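Local coordinates for 3-oxoacyl-[acyl-carrier-protein] synthase, mitochondrial (Arabidopsis thaliana, PDB 2IX4) that catalyses the condensation steps of mitochondrial fatty acid synthesis, adding two carbons from malonyl-ACP to a growing acyl chain, at residues T12-G17 against W22-D27; V65-N70 against I89-C94; M42-E47 against A133-C138; D38-K43 against Y52-L57; P289-K294 against E331-K336. All blocks are in the same frame, centred on the assembly; numbering follows the deposited sequence.

Contact 1. Residues T12-G17 against W22-D27; sequences TPLGRG and WRRLID
The tight turn that closes the hairpin between strands 3-12 and 15-16 lies against helix 18-26, with Leu-14 and Arg-24 as the main pair across the contact. Leu-14 sends CD1 to the helix surface, where it meets Leu-25 CB at 3.8 Å and also approaches Leu-25 CD1, the two leucine chains crossing at a slant. Arg-24 folds back over the turn: its chain bends at chi3 (52°), which lays the guanidinium with one face over Leu-14 CA; before the bend, Arg-24 CD passes 3.3 Å from Leu-14 O. The turn is type I, running from Thr-12 to Gly-15 and closed by backbone bonds in both directions between those two residues. Inside it Thr-12 OG1 accepts from Leu-14 N at 3.1 Å, an ST turn within the hairpin of this thiolase-type fold, and Thr-21 OG1 is a second partner of that hydroxyl. Water 1 bridges the segments, donating to Pro-13 O at 2.8 Å and accepting from Arg-24 NH1 at 2.9 Å. The NE side of the same guanidinium is held by a salt bridge to Glu-29, so the group is anchored at two places. Gly-15, at phi 128°, adopts a backbone shape that calls for glycine. Behind the leucines, Leu-14 rests on Thr-357 and Leu-25 on Ala-356, both of helix 354-357, and the side chain of Pro-13 is about 9 Å from that of His-359, a predicted active-site residue.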
# COMPACT_ATOMS: atom_id res chain seq x y z
N THR A 12 -9.14 9.90 17.04
CA THR A 12 -9.80 8.61 17.27
C THR A 12 -11.26 8.81 17.71
O THR A 12 -11.67 9.95 17.96
CB THR A 12 -9.07 7.78 18.36
OG1 THR A 12 -9.25 8.39 19.65
CG2 THR A 12 -7.58 7.64 18.06
N PRO A 13 -12.04 7.71 17.80
CA PRO A 13 -13.38 7.79 18.38
C PRO A 13 -13.42 8.21 19.86
O PRO A 13 -14.50 8.45 20.40
CB PRO A 13 -13.92 6.37 18.21
CG PRO A 13 -13.12 5.80 17.08
CD PRO A 13 -11.76 6.35 17.31
N LEU A 14 -12.26 8.28 20.51
CA LEU A 14 -12.15 8.79 21.87
C LEU A 14 -11.70 10.25 21.89
O LEU A 14 -11.43 10.81 22.96
CB LEU A 14 -11.19 7.94 22.71
CG LEU A 14 -11.50 6.44 22.87
CD1 LEU A 14 -10.37 5.75 23.61
CD2 LEU A 14 -12.83 6.22 23.57
N GLY A 15 -11.63 10.86 20.71
CA GLY A 15 -11.33 12.29 20.60
C GLY A 15 -10.19 12.63 19.66
O GLY A 15 -9.43 11.76 19.23
N ARG A 16 -10.09 13.91 19.32
CA ARG A 16 -8.98 14.42 18.53
C ARG A 16 -7.86 14.82 19.48
O ARG A 16 -8.08 15.60 20.41
CB ARG A 16 -9.44 15.59 17.66
CG ARG A 16 -8.36 16.21 16.77
CD ARG A 16 -7.73 17.43 17.42
NE ARG A 16 -8.75 18.42 17.77
CZ ARG A 16 -8.55 19.46 18.57
NH1 ARG A 16 -7.37 19.68 19.12
NH2 ARG A 16 -9.55 20.29 18.81
N GLY A 17 -6.67 14.29 19.25
CA GLY A 17 -5.51 14.59 20.09
C GLY A 17 -5.12 13.43 20.99
O GLY A 17 -5.97 12.66 21.43
N TRP A 22 -5.96 9.27 25.10
CA TRP A 22 -5.32 8.54 26.20
C TRP A 22 -6.05 8.67 27.54
O TRP A 22 -6.20 7.67 28.26
CB TRP A 22 -3.85 8.96 26.34
CG TRP A 22 -3.09 8.19 27.38
CD1 TRP A 22 -2.65 8.65 28.59
CD2 TRP A 22 -2.68 6.82 27.30
NE1 TRP A 22 -1.98 7.66 29.26
CE2 TRP A 22 -1.99 6.52 28.50
CE3 TRP A 22 -2.82 5.81 26.34
CZ2 TRP A 22 -1.44 5.26 28.76
CZ3 TRP A 22 -2.28 4.55 26.59
CH2 TRP A 22 -1.60 4.29 27.79
N ARG A 23 -6.50 9.88 27.87
CA ARG A 23 -7.22 10.12 29.12
C ARG A 23 -8.51 9.30 29.17
O ARG A 23 -8.78 8.61 30.16
CB ARG A 23 -7.55 11.60 29.30
CG ARG A 23 -7.62 12.05 30.75
CD ARG A 23 -8.89 12.83 31.10
NE ARG A 23 -9.33 13.76 30.06
CZ ARG A 23 -10.52 13.73 29.47
NH1 ARG A 23 -11.42 12.82 29.81
NH2 ARG A 23 -10.81 14.62 28.53
N ARG A 24 -9.30 9.38 28.10
CA ARG A 24 -10.57 8.66 28.01
C ARG A 24 -10.39 7.14 27.94
O ARG A 24 -11.20 6.39 28.48
CB ARG A 24 -11.39 9.18 26.83
CG ARG A 24 -11.95 10.59 27.07
CD ARG A 24 -12.84 11.07 25.92
NE ARG A 24 -13.89 10.11 25.58
CZ ARG A 24 -14.75 10.25 24.58
NH1 ARG A 24 -14.72 11.33 23.80
NH2 ARG A 24 -15.66 9.31 24.36
N LEU A 25 -9.31 6.70 27.28
CA LEU A 25 -8.98 5.28 27.20
C LEU A 25 -8.70 4.70 28.58
O LEU A 25 -9.26 3.66 28.95
CB LEU A 25 -7.77 5.05 26.28
CG LEU A 25 -7.28 3.61 26.10
CD1 LEU A 25 -8.22 2.82 25.18
CD2 LEU A 25 -5.86 3.57 25.57
N ILE A 26 -7.85 5.38 29.34
CA ILE A 26 -7.46 4.94 30.69
C ILE A 26 -8.64 5.00 31.67
O ILE A 26 -8.77 4.14 32.54
CB ILE A 26 -6.23 5.75 31.22
CG1 ILE A 26 -5.00 5.54 30.32
CG2 ILE A 26 -5.91 5.41 32.69
CD1 ILE A 26 -4.66 4.07 30.00
N ASP A 27 -9.51 5.99 31.49
CA ASP A 27 -10.72 6.15 32.30
C ASP A 27 -11.80 5.11 31.97
O ASP A 27 -12.83 5.06 32.63
CB ASP A 27 -11.30 7.56 32.14
CG ASP A 27 -10.44 8.62 32.79
OD1 ASP A 27 -10.79 9.81 32.68
OD2 ASP A 27 -9.41 8.27 33.42
O HOH W 1 -16.19 10.33 21.57

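Contact 2. Residues V65-N70 against I89-C94; sequences VPYGSN and IGYAVC
The loop 65-70, which has no regular structure, passes helix 87-102 at a distance, the nearest alpha carbons, those of Val-65 and Tyr-91, being 9.2 Å apart, so the contact is made by side chains alone, chiefly the two tyrosines. In the N-terminal half of the ketosynthase fold this joins the loop after strand 61-63 to that helix. Tyr-91 reaches out from the helix with CG anti to the carbonyl carbon (chi1 -68°), and Val-65 CG2 lies over one face of its ring, toward the rim, 4.2 Å from Tyr-91 CZ. Val-65 CB is also 4.0 Å from Tyr-91 OH. Tyr-67 comes in at about a right angle to Tyr-91, placing the Tyr-91 hydroxyl at the edge of the Tyr-67 ring, in that ring's plane. Phe-74 meets both tyrosine rings edge-to-face and also touches Val-65. Glu-250 ties the two sides together: one carboxylate oxygen bonds to the Tyr-91 hydroxyl and the other takes the backbone N-H of Val-65. The Tyr-91 hydroxyl is thus gripped by two partners in a buried setting, and the bond across the contact runs from Tyr-67 OH as donor to Tyr-91 OH as acceptor, 2.7 Å long.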
# COMPACT_ATOMS: atom_id res chain seq x y z
N VAL A 65 -15.13 9.31 14.95
CA VAL A 65 -14.38 10.50 15.33
C VAL A 65 -15.37 11.64 15.62
O VAL A 65 -16.25 11.91 14.80
CB VAL A 65 -13.40 10.93 14.21
CG1 VAL A 65 -12.89 12.35 14.44
CG2 VAL A 65 -12.25 9.93 14.09
N PRO A 66 -15.25 12.29 16.79
CA PRO A 66 -16.09 13.45 17.08
C PRO A 66 -15.66 14.69 16.29
O PRO A 66 -14.51 15.13 16.39
CB PRO A 66 -15.91 13.67 18.58
CG PRO A 66 -14.57 13.12 18.88
CD PRO A 66 -14.35 11.98 17.92
N TYR A 67 -16.59 15.25 15.52
CA TYR A 67 -16.35 16.45 14.72
C TYR A 67 -16.79 17.68 15.50
O TYR A 67 -17.68 17.61 16.33
CB TYR A 67 -17.14 16.39 13.41
CG TYR A 67 -16.54 15.53 12.31
CD1 TYR A 67 -16.40 16.03 11.02
CD2 TYR A 67 -16.13 14.22 12.56
CE1 TYR A 67 -15.85 15.25 10.00
CE2 TYR A 67 -15.58 13.44 11.55
CZ TYR A 67 -15.45 13.96 10.27
OH TYR A 67 -14.91 13.18 9.27
N GLY A 68 -16.15 18.82 15.22
CA GLY A 68 -16.53 20.07 15.87
C GLY A 68 -15.37 21.03 16.03
O GLY A 68 -14.22 20.66 15.81
N SER A 69 -15.69 22.26 16.43
CA SER A 69 -14.69 23.32 16.56
C SER A 69 -14.23 23.52 18.01
O SER A 69 -13.51 24.49 18.31
CB SER A 69 -15.24 24.62 15.98
OG SER A 69 -16.54 24.88 16.46
N ASN A 70 -14.63 22.61 18.89
CA ASN A 70 -14.27 22.67 20.31
C ASN A 70 -13.08 21.75 20.63
O ASN A 70 -12.72 20.90 19.80
CB ASN A 70 -15.49 22.31 21.17
CG ASN A 70 -16.67 23.24 20.93
OD1 ASN A 70 -16.57 24.45 21.10
ND2 ASN A 70 -17.80 22.66 20.53
N ILE A 89 -7.60 11.28 4.37
CA ILE A 89 -6.49 12.22 4.17
C ILE A 89 -6.48 13.31 5.26
O ILE A 89 -5.42 13.64 5.80
CB ILE A 89 -6.50 12.83 2.75
CG1 ILE A 89 -6.32 11.74 1.69
CG2 ILE A 89 -5.40 13.90 2.61
CD1 ILE A 89 -6.68 12.17 0.27
N GLY A 90 -7.66 13.85 5.57
CA GLY A 90 -7.79 14.89 6.60
C GLY A 90 -7.42 14.41 7.99
O GLY A 90 -6.81 15.16 8.77
N TYR A 91 -7.79 13.17 8.32
CA TYR A 91 -7.43 12.57 9.61
C TYR A 91 -5.92 12.47 9.77
O TYR A 91 -5.38 12.82 10.83
CB TYR A 91 -8.05 11.17 9.76
CG TYR A 91 -9.56 11.12 9.88
CD1 TYR A 91 -10.24 9.93 9.67
CD2 TYR A 91 -10.31 12.26 10.19
CE1 TYR A 91 -11.62 9.86 9.78
CE2 TYR A 91 -11.70 12.21 10.29
CZ TYR A 91 -12.34 11.00 10.08
OH TYR A 91 -13.71 10.92 10.18
N ALA A 92 -5.25 12.01 8.72
CA ALA A 92 -3.80 11.83 8.72
C ALA A 92 -3.07 13.15 8.84
O ALA A 92 -2.11 13.26 9.59
CB ALA A 92 -3.36 11.09 7.46
N VAL A 93 -3.54 14.16 8.11
CA VAL A 93 -2.93 15.49 8.17
C VAL A 93 -3.09 16.08 9.56
O VAL A 93 -2.14 16.63 10.12
CB VAL A 93 -3.48 16.44 7.06
CG1 VAL A 93 -2.96 17.87 7.25
CG2 VAL A 93 -3.11 15.91 5.68
N CYS A 94 -4.30 15.95 10.12
CA CYS A 94 -4.58 16.39 11.49
C CYS A 94 -3.63 15.74 12.50
O CYS A 94 -3.01 16.43 13.32
CB CYS A 94 -6.04 16.08 11.85
SG CYS A 94 -6.52 16.55 13.53

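Contact 3. Residues M42-E47 against A133-C138; sequences MKSFDE and AAQLIC
Gln-135 reaches from helix 127-138 to the turn at Ser-44 and uses both ends of its amide there. NE2 donates to Ser-44 O at 2.9 Å in a nearly straight bond (168° at the hydrogen); the acceptor lies in the amide plane, but the donor stands above the carbonyl plane of Ser-44. In return OE1 accepts from Ser-44 OG at 2.6 Å, the hydroxyl approaching in the plane of the amide carbonyl. One residue thus meets the amide with its main-chain oxygen and its hydroxyl, and the two bonds fix which way round the amide is turned. NE2 has a further acceptor in Glu-139, whose negative charge would probably strengthen the polarisation of the amide. Gln-135 CG lies anti to the backbone N (chi1 -171°) and the chain runs on extended, delivering the amide to one face of the Phe-45 ring. There ring and amide are stacked with planes 4° apart, Gln-135 CD lying 3.7 Å from Phe-45 CE2 and toward the rim of the ring. An alanine here would take away the whole amide and is likely to leave Ser-44 OG and Ser-44 O without these partners and one face of Phe-45 without its stacked neighbour. Lys-43 adds a salt bridge to Glu-132 of the same helix. Ser-44 and Phe-45 belong to a type I turn, closed by Phe-45 N to Met-42 O, just ahead of helix 47-55, which Asp-46 N-caps; the contact fastens this turn to helix 127-138 at the dimer interface, where Ala-134 packs on Ala-134 of the second subunit.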
# COMPACT_ATOMS: atom_id res chain seq x y z
N MET A 42 -24.50 8.83 2.41
CA MET A 42 -25.28 8.76 1.17
C MET A 42 -26.06 10.04 0.87
O MET A 42 -27.22 9.99 0.47
CB MET A 42 -26.22 7.55 1.20
CG MET A 42 -25.52 6.21 1.03
SD MET A 42 -26.61 4.80 1.31
CE MET A 42 -27.83 5.02 0.02
N LYS A 43 -25.41 11.20 1.03
CA LYS A 43 -26.07 12.49 0.79
C LYS A 43 -26.60 12.67 -0.64
O LYS A 43 -27.55 13.42 -0.85
CB LYS A 43 -25.14 13.66 1.17
CG LYS A 43 -23.92 13.84 0.27
CD LYS A 43 -22.99 14.92 0.81
CE LYS A 43 -21.86 15.22 -0.16
NZ LYS A 43 -20.98 14.04 -0.34
N SER A 44 -25.99 11.96 -1.59
CA SER A 44 -26.39 12.05 -3.00
C SER A 44 -27.55 11.11 -3.37
O SER A 44 -28.00 11.10 -4.52
CB SER A 44 -25.19 11.78 -3.92
OG SER A 44 -24.75 10.44 -3.82
N PHE A 45 -28.03 10.34 -2.40
CA PHE A 45 -29.16 9.43 -2.62
C PHE A 45 -30.43 9.97 -1.97
O PHE A 45 -30.37 10.75 -1.02
CB PHE A 45 -28.84 8.04 -2.07
CG PHE A 45 -27.75 7.32 -2.81
CD1 PHE A 45 -26.41 7.50 -2.48
CD2 PHE A 45 -28.07 6.43 -3.84
CE1 PHE A 45 -25.40 6.83 -3.16
CE2 PHE A 45 -27.07 5.74 -4.53
CZ PHE A 45 -25.73 5.95 -4.19
N ASP A 46 -31.59 9.56 -2.48
CA ASP A 46 -32.86 9.97 -1.89
C ASP A 46 -33.13 9.25 -0.56
O ASP A 46 -32.49 8.24 -0.26
CB ASP A 46 -34.03 9.85 -2.88
CG ASP A 46 -34.33 8.41 -3.28
OD1 ASP A 46 -34.02 7.47 -2.52
OD2 ASP A 46 -34.91 8.21 -4.37
N GLU A 47 -34.06 9.78 0.23
CA GLU A 47 -34.35 9.24 1.56
C GLU A 47 -34.84 7.79 1.55
O GLU A 47 -34.48 7.01 2.42
CB GLU A 47 -35.36 10.13 2.30
CG GLU A 47 -34.79 11.48 2.76
CD GLU A 47 -33.60 11.34 3.70
OE1 GLU A 47 -33.71 10.59 4.70
OE2 GLU A 47 -32.56 12.00 3.45
N ALA A 133 -19.61 8.24 -7.45
CA ALA A 133 -19.23 8.21 -8.86
C ALA A 133 -19.97 7.11 -9.63
O ALA A 133 -20.41 7.33 -10.76
CB ALA A 133 -17.72 8.03 -8.99
N ALA A 134 -20.11 5.94 -9.02
CA ALA A 134 -20.83 4.82 -9.63
C ALA A 134 -22.32 5.14 -9.82
O ALA A 134 -22.94 4.65 -10.77
CB ALA A 134 -20.65 3.57 -8.80
N GLN A 135 -22.86 5.95 -8.92
CA GLN A 135 -24.25 6.44 -9.03
C GLN A 135 -24.44 7.27 -10.30
O GLN A 135 -25.51 7.23 -10.92
CB GLN A 135 -24.63 7.25 -7.79
CG GLN A 135 -26.11 7.62 -7.70
CD GLN A 135 -26.39 8.69 -6.65
OE1 GLN A 135 -25.47 9.23 -6.04
NE2 GLN A 135 -27.66 8.99 -6.45
N LEU A 136 -23.41 8.02 -10.68
CA LEU A 136 -23.42 8.81 -11.91
C LEU A 136 -23.54 7.92 -13.15
O LEU A 136 -24.20 8.29 -14.12
CB LEU A 136 -22.17 9.70 -12.02
CG LEU A 136 -21.88 10.69 -10.89
CD1 LEU A 136 -20.58 11.43 -11.15
CD2 LEU A 136 -23.03 11.68 -10.69
N ILE A 137 -22.91 6.75 -13.12
CA ILE A 137 -23.07 5.76 -14.19
C ILE A 137 -24.51 5.23 -14.24
O ILE A 137 -25.13 5.22 -15.30
CB ILE A 137 -22.06 4.58 -14.05
CG1 ILE A 137 -20.62 5.10 -14.16
CG2 ILE A 137 -22.33 3.51 -15.12
CD1 ILE A 137 -19.55 4.07 -13.79
N CYS A 138 -25.04 4.82 -13.09
CA CYS A 138 -26.39 4.26 -13.00
C CYS A 138 -27.47 5.25 -13.44
O CYS A 138 -28.45 4.86 -14.07
CB CYS A 138 -26.69 3.77 -11.58
SG CYS A 138 -25.62 2.45 -10.96

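Contact 4. Residues D38-K43 against Y52-L57; sequences DDLKMK and YTFDQL
Leu-40 and Leu-57 touch through their methyls, CD2 of the first 3.6 Å from CD1 of the second. The other branch of Leu-40 turns to the helix, CD1 lying 4.2 Å from Phe-54 CB, while CD2 also sits at the edge of the Phe-54 ring, near its plane. Met-42 and Thr-53 reach toward each other tip to tip. The methionine chain is extended as far as SD and then bends at chi3 (62°), which brings CE to 3.5 Å from Thr-53 OG1, with SD 3.8 Å from Thr-53 CG2. With a serine here in place of the methionine, SD and CE would be gone, which is likely to leave a gap beside Thr-53 and to cost the packing on Ile-137 of the second subunit. Further out, Ala-212 of helix 212-220 touches both Met-42 and Thr-53, and Val-215 and Ala-216 back Leu-57. From the 3-10 segment 38-40, Asp-39 makes a salt bridge to Arg-33 and Leu-40 a backbone bond with Ala-212. The Thr-53 hydroxyl bonds to Thr-49 O, one turn back in helix 47-55, so its polar need is met within its own helix, and the loop and helix are held together across this contact by van der Waals contact of mainly apolar groups.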
# COMPACT_ATOMS: atom_id res chain seq x y z
N ASP A 38 -27.46 9.31 8.56
CA ASP A 38 -26.36 10.22 8.21
C ASP A 38 -25.02 9.50 8.11
O ASP A 38 -24.14 9.91 7.34
CB ASP A 38 -26.26 11.36 9.22
CG ASP A 38 -27.39 12.37 9.10
OD1 ASP A 38 -27.80 12.94 10.14
OD2 ASP A 38 -27.88 12.60 7.97
N ASP A 39 -24.87 8.42 8.87
CA ASP A 39 -23.63 7.66 8.94
C ASP A 39 -23.35 6.83 7.68
O ASP A 39 -22.23 6.35 7.48
CB ASP A 39 -23.62 6.77 10.18
CG ASP A 39 -23.78 7.55 11.47
OD1 ASP A 39 -23.30 8.71 11.54
OD2 ASP A 39 -24.38 7.02 12.43
N LEU A 40 -24.36 6.68 6.83
CA LEU A 40 -24.23 5.92 5.58
C LEU A 40 -23.37 6.63 4.54
O LEU A 40 -22.88 6.01 3.60
CB LEU A 40 -25.62 5.64 4.98
CG LEU A 40 -26.66 4.86 5.78
CD1 LEU A 40 -28.04 5.03 5.15
CD2 LEU A 40 -26.31 3.39 5.89
N LYS A 41 -23.20 7.95 4.73
CA LYS A 41 -22.50 8.84 3.79
C LYS A 41 -23.17 8.86 2.42
O LYS A 41 -22.49 8.92 1.39
CB LYS A 41 -21.00 8.48 3.66
CG LYS A 41 -20.22 8.39 4.97
CD LYS A 41 -20.22 9.70 5.76
CE LYS A 41 -19.39 9.59 7.04
NZ LYS A 41 -19.81 8.44 7.93
N MET A 42 -24.50 8.83 2.41
CA MET A 42 -25.28 8.76 1.17
C MET A 42 -26.06 10.04 0.87
O MET A 42 -27.22 9.99 0.47
CB MET A 42 -26.22 7.55 1.20
CG MET A 42 -25.52 6.21 1.03
SD MET A 42 -26.61 4.80 1.31
CE MET A 42 -27.83 5.02 0.02
N LYS A 43 -25.41 11.20 1.03
CA LYS A 43 -26.07 12.49 0.79
C LYS A 43 -26.60 12.67 -0.64
O LYS A 43 -27.55 13.42 -0.85
CB LYS A 43 -25.14 13.66 1.17
CG LYS A 43 -23.92 13.84 0.27
CD LYS A 43 -22.99 14.92 0.81
CE LYS A 43 -21.86 15.22 -0.16
NZ LYS A 43 -20.98 14.04 -0.34
N TYR A 52 -33.95 2.21 2.93
CA TYR A 52 -33.78 0.83 2.48
C TYR A 52 -32.39 0.29 2.81
O TYR A 52 -32.25 -0.82 3.31
CB TYR A 52 -34.04 0.68 0.97
CG TYR A 52 -33.37 -0.56 0.40
CD1 TYR A 52 -34.01 -1.80 0.42
CD2 TYR A 52 -32.08 -0.49 -0.14
CE1 TYR A 52 -33.39 -2.94 -0.09
CE2 TYR A 52 -31.45 -1.62 -0.64
CZ TYR A 52 -32.11 -2.84 -0.61
OH TYR A 52 -31.48 -3.95 -1.12
N THR A 53 -31.36 1.09 2.51
CA THR A 53 -29.98 0.66 2.67
C THR A 53 -29.65 0.38 4.13
O THR A 53 -29.05 -0.65 4.45
CB THR A 53 -28.98 1.69 2.07
OG1 THR A 53 -29.29 1.90 0.68
CG2 THR A 53 -27.55 1.20 2.19
N PHE A 54 -30.06 1.30 5.02
CA PHE A 54 -29.87 1.14 6.46
C PHE A 54 -30.41 -0.20 6.97
O PHE A 54 -29.74 -0.90 7.73
CB PHE A 54 -30.54 2.29 7.22
CG PHE A 54 -30.21 2.32 8.69
CD1 PHE A 54 -29.04 2.92 9.15
CD2 PHE A 54 -31.07 1.74 9.62
CE1 PHE A 54 -28.73 2.94 10.51
CE2 PHE A 54 -30.77 1.76 10.99
CZ PHE A 54 -29.60 2.37 11.43
N ASP A 55 -31.60 -0.55 6.51
CA ASP A 55 -32.26 -1.80 6.89
C ASP A 55 -31.51 -3.05 6.45
O ASP A 55 -31.72 -4.13 7.01
CB ASP A 55 -33.69 -1.82 6.36
CG ASP A 55 -34.65 -1.00 7.22
OD1 ASP A 55 -34.22 -0.41 8.24
OD2 ASP A 55 -35.85 -0.95 6.87
N GLN A 56 -30.63 -2.92 5.45
CA GLN A 56 -29.88 -4.08 4.94
C GLN A 56 -28.62 -4.36 5.74
O GLN A 56 -27.95 -5.38 5.52
CB GLN A 56 -29.53 -3.90 3.45
CG GLN A 56 -30.72 -3.57 2.54
CD GLN A 56 -31.98 -4.32 2.90
OE1 GLN A 56 -32.04 -5.55 2.82
NE2 GLN A 56 -33.02 -3.58 3.29
N LEU A 57 -28.30 -3.47 6.67
CA LEU A 57 -27.09 -3.58 7.47
C LEU A 57 -27.30 -4.42 8.73
O LEU A 57 -28.06 -4.04 9.63
CB LEU A 57 -26.56 -2.18 7.84
CG LEU A 57 -26.33 -1.18 6.71
CD1 LEU A 57 -25.83 0.14 7.29
CD2 LEU A 57 -25.36 -1.70 5.66

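Contact 5. Residues P289-K294 against E331-K336; sequences PPEDGK and EARAIK
Arg-333 leaves helix 325-339 with CG anti to the backbone N (chi1 -151°) and then bends at chi3 (-69°), which carries its guanidinium over to the main chain of Glu-291. NH1 donates to Glu-291 O at 2.8 Å, in the carbonyl plane of the acceptor, but the hydrogen bond is bent (134° at the hydrogen), and the oxygen is tilted somewhat from the guanidinium plane. Arg-333 CD also comes within 3.8 Å of Glu-291 O. The Glu-291 carboxylate itself stays apart, its OE2 5.8 Å from Arg-333 NH1, so any attraction between the opposite charges is probably long-range and weak. The loop receiving the arginine is a type I turn from Pro-290 to Gly-293, closed by Gly-293 N to Pro-290 O, and it leads straight into helix 294-307 with Gly-293 at the N-cap position. An Asx turn overlaps it: Asp-292 OD1 accepts from Lys-294 N at 3.1 Å, met from above the carboxylate plane. This helix start and helix 325-339 both belong to the C-terminal half of the ketosynthase fold, and here they come close, the alpha carbons of Gly-293 and Ala-334 being 5.3 Å apart. Gly-293 has positive phi, and a beta carbon on it would press tightly on Ala-334 CB, which already stands 3.8 Å from Gly-293 O. Ala-334 continues inward onto Ala-296, Val-297 and Met-300 of helix 294-307. On another side of helix 325-339, Glu-331 bonds to the backbone N-H groups of His-320, a predicted active-site residue, and Ala-321, while Lys-294 forms salt bridges to Glu-110 and Glu-114 of the second subunit.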
# COMPACT_ATOMS: atom_id res chain seq x y z
N PRO A 289 -7.43 -16.64 10.32
CA PRO A 289 -6.12 -17.11 10.79
C PRO A 289 -6.12 -18.62 11.03
O PRO A 289 -7.19 -19.21 11.19
CB PRO A 289 -5.94 -16.37 12.12
CG PRO A 289 -7.33 -16.11 12.59
CD PRO A 289 -8.16 -15.89 11.36
N PRO A 290 -4.93 -19.26 11.07
CA PRO A 290 -4.87 -20.70 11.34
C PRO A 290 -5.17 -20.99 12.81
O PRO A 290 -4.95 -20.13 13.66
CB PRO A 290 -3.41 -21.07 11.03
CG PRO A 290 -2.77 -19.84 10.45
CD PRO A 290 -3.59 -18.68 10.88
N GLU A 291 -5.68 -22.19 13.09
CA GLU A 291 -6.05 -22.59 14.44
C GLU A 291 -4.92 -22.38 15.46
O GLU A 291 -5.15 -21.90 16.57
CB GLU A 291 -6.53 -24.05 14.45
CG GLU A 291 -7.31 -24.46 15.71
CD GLU A 291 -7.77 -25.92 15.68
OE1 GLU A 291 -7.20 -26.73 14.93
OE2 GLU A 291 -8.72 -26.25 16.44
N ASP A 292 -3.69 -22.73 15.06
CA ASP A 292 -2.52 -22.67 15.95
C ASP A 292 -1.90 -21.27 16.08
O ASP A 292 -1.03 -21.06 16.92
CB ASP A 292 -1.46 -23.69 15.52
CG ASP A 292 -0.88 -23.42 14.12
OD1 ASP A 292 -1.28 -22.44 13.46
OD2 ASP A 292 -0.02 -24.21 13.68
N GLY A 293 -2.33 -20.34 15.23
CA GLY A 293 -1.80 -18.97 15.24
C GLY A 293 -0.32 -18.87 14.94
O GLY A 293 0.37 -17.99 15.46
N LYS A 294 0.17 -19.77 14.08
CA LYS A 294 1.59 -19.82 13.72
C LYS A 294 2.09 -18.48 13.19
O LYS A 294 3.18 -18.03 13.56
CB LYS A 294 1.86 -20.93 12.70
CG LYS A 294 3.34 -21.14 12.42
CD LYS A 294 3.55 -22.09 11.25
CE LYS A 294 5.03 -22.29 11.00
NZ LYS A 294 5.29 -23.02 9.72
N GLU A 331 -5.08 -15.66 18.72
CA GLU A 331 -4.03 -14.79 19.24
C GLU A 331 -3.69 -15.14 20.69
O GLU A 331 -2.51 -15.17 21.05
CB GLU A 331 -4.41 -13.31 19.10
CG GLU A 331 -3.25 -12.37 19.44
CD GLU A 331 -3.62 -10.91 19.32
OE1 GLU A 331 -4.82 -10.59 19.20
OE2 GLU A 331 -2.69 -10.06 19.33
N ALA A 332 -4.71 -15.40 21.51
CA ALA A 332 -4.50 -15.82 22.90
C ALA A 332 -3.62 -17.07 22.96
O ALA A 332 -2.70 -17.14 23.76
CB ALA A 332 -5.84 -16.07 23.58
N ARG A 333 -3.93 -18.03 22.09
CA ARG A 333 -3.15 -19.26 21.95
C ARG A 333 -1.71 -18.94 21.55
O ARG A 333 -0.76 -19.53 22.09
CB ARG A 333 -3.81 -20.15 20.90
CG ARG A 333 -3.61 -21.63 21.10
CD ARG A 333 -4.59 -22.45 20.26
NE ARG A 333 -5.97 -22.32 20.73
CZ ARG A 333 -6.97 -21.78 20.02
NH1 ARG A 333 -6.76 -21.33 18.79
NH2 ARG A 333 -8.18 -21.72 20.55
N ALA A 334 -1.55 -18.01 20.61
CA ALA A 334 -0.24 -17.58 20.13
C ALA A 334 0.58 -16.86 21.21
O ALA A 334 1.79 -17.05 21.30
CB ALA A 334 -0.40 -16.70 18.90
N ILE A 335 -0.09 -16.03 22.01
CA ILE A 335 0.55 -15.35 23.14
C ILE A 335 1.03 -16.38 24.18
O ILE A 335 2.12 -16.23 24.75
CB ILE A 335 -0.37 -14.27 23.78
CG1 ILE A 335 -0.58 -13.11 22.79
CG2 ILE A 335 0.22 -13.74 25.09
CD1 ILE A 335 -1.70 -12.15 23.17
N LYS A 336 0.24 -17.42 24.41
CA LYS A 336 0.64 -18.54 25.27
C LYS A 336 1.86 -19.27 24.74
O LYS A 336 2.72 -19.69 25.52
CB LYS A 336 -0.51 -19.53 25.46
CG LYS A 336 -1.02 -19.64 26.90
CD LYS A 336 -2.04 -20.76 27.07
CE LYS A 336 -1.38 -22.13 27.15
NZ LYS A 336 -2.34 -23.21 27.50

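In the fold
Contacts 1 and 2 are buried, the nearest of the five to the chain's centre, and touch each other, Pro-66 lying on the hairpin turn; the first joins leucine packing to a water bridge, the second centres on a hydroxyl pair. Contacts 3 and 4, also buried but farther out, share Met-42 and Lys-43 and fasten the same loop to two different helices, by hydrogen bonds of a glutamine amide in one and apolar chains in the other. Both also reach the second subunit. Contact 5, in the C-terminal half and about 36 Å between centres from contact 2, is only partly buried: a partly exposed arginine bonds to a main-chain oxygen, while a buried glycine and alanine let the backbones approach closely.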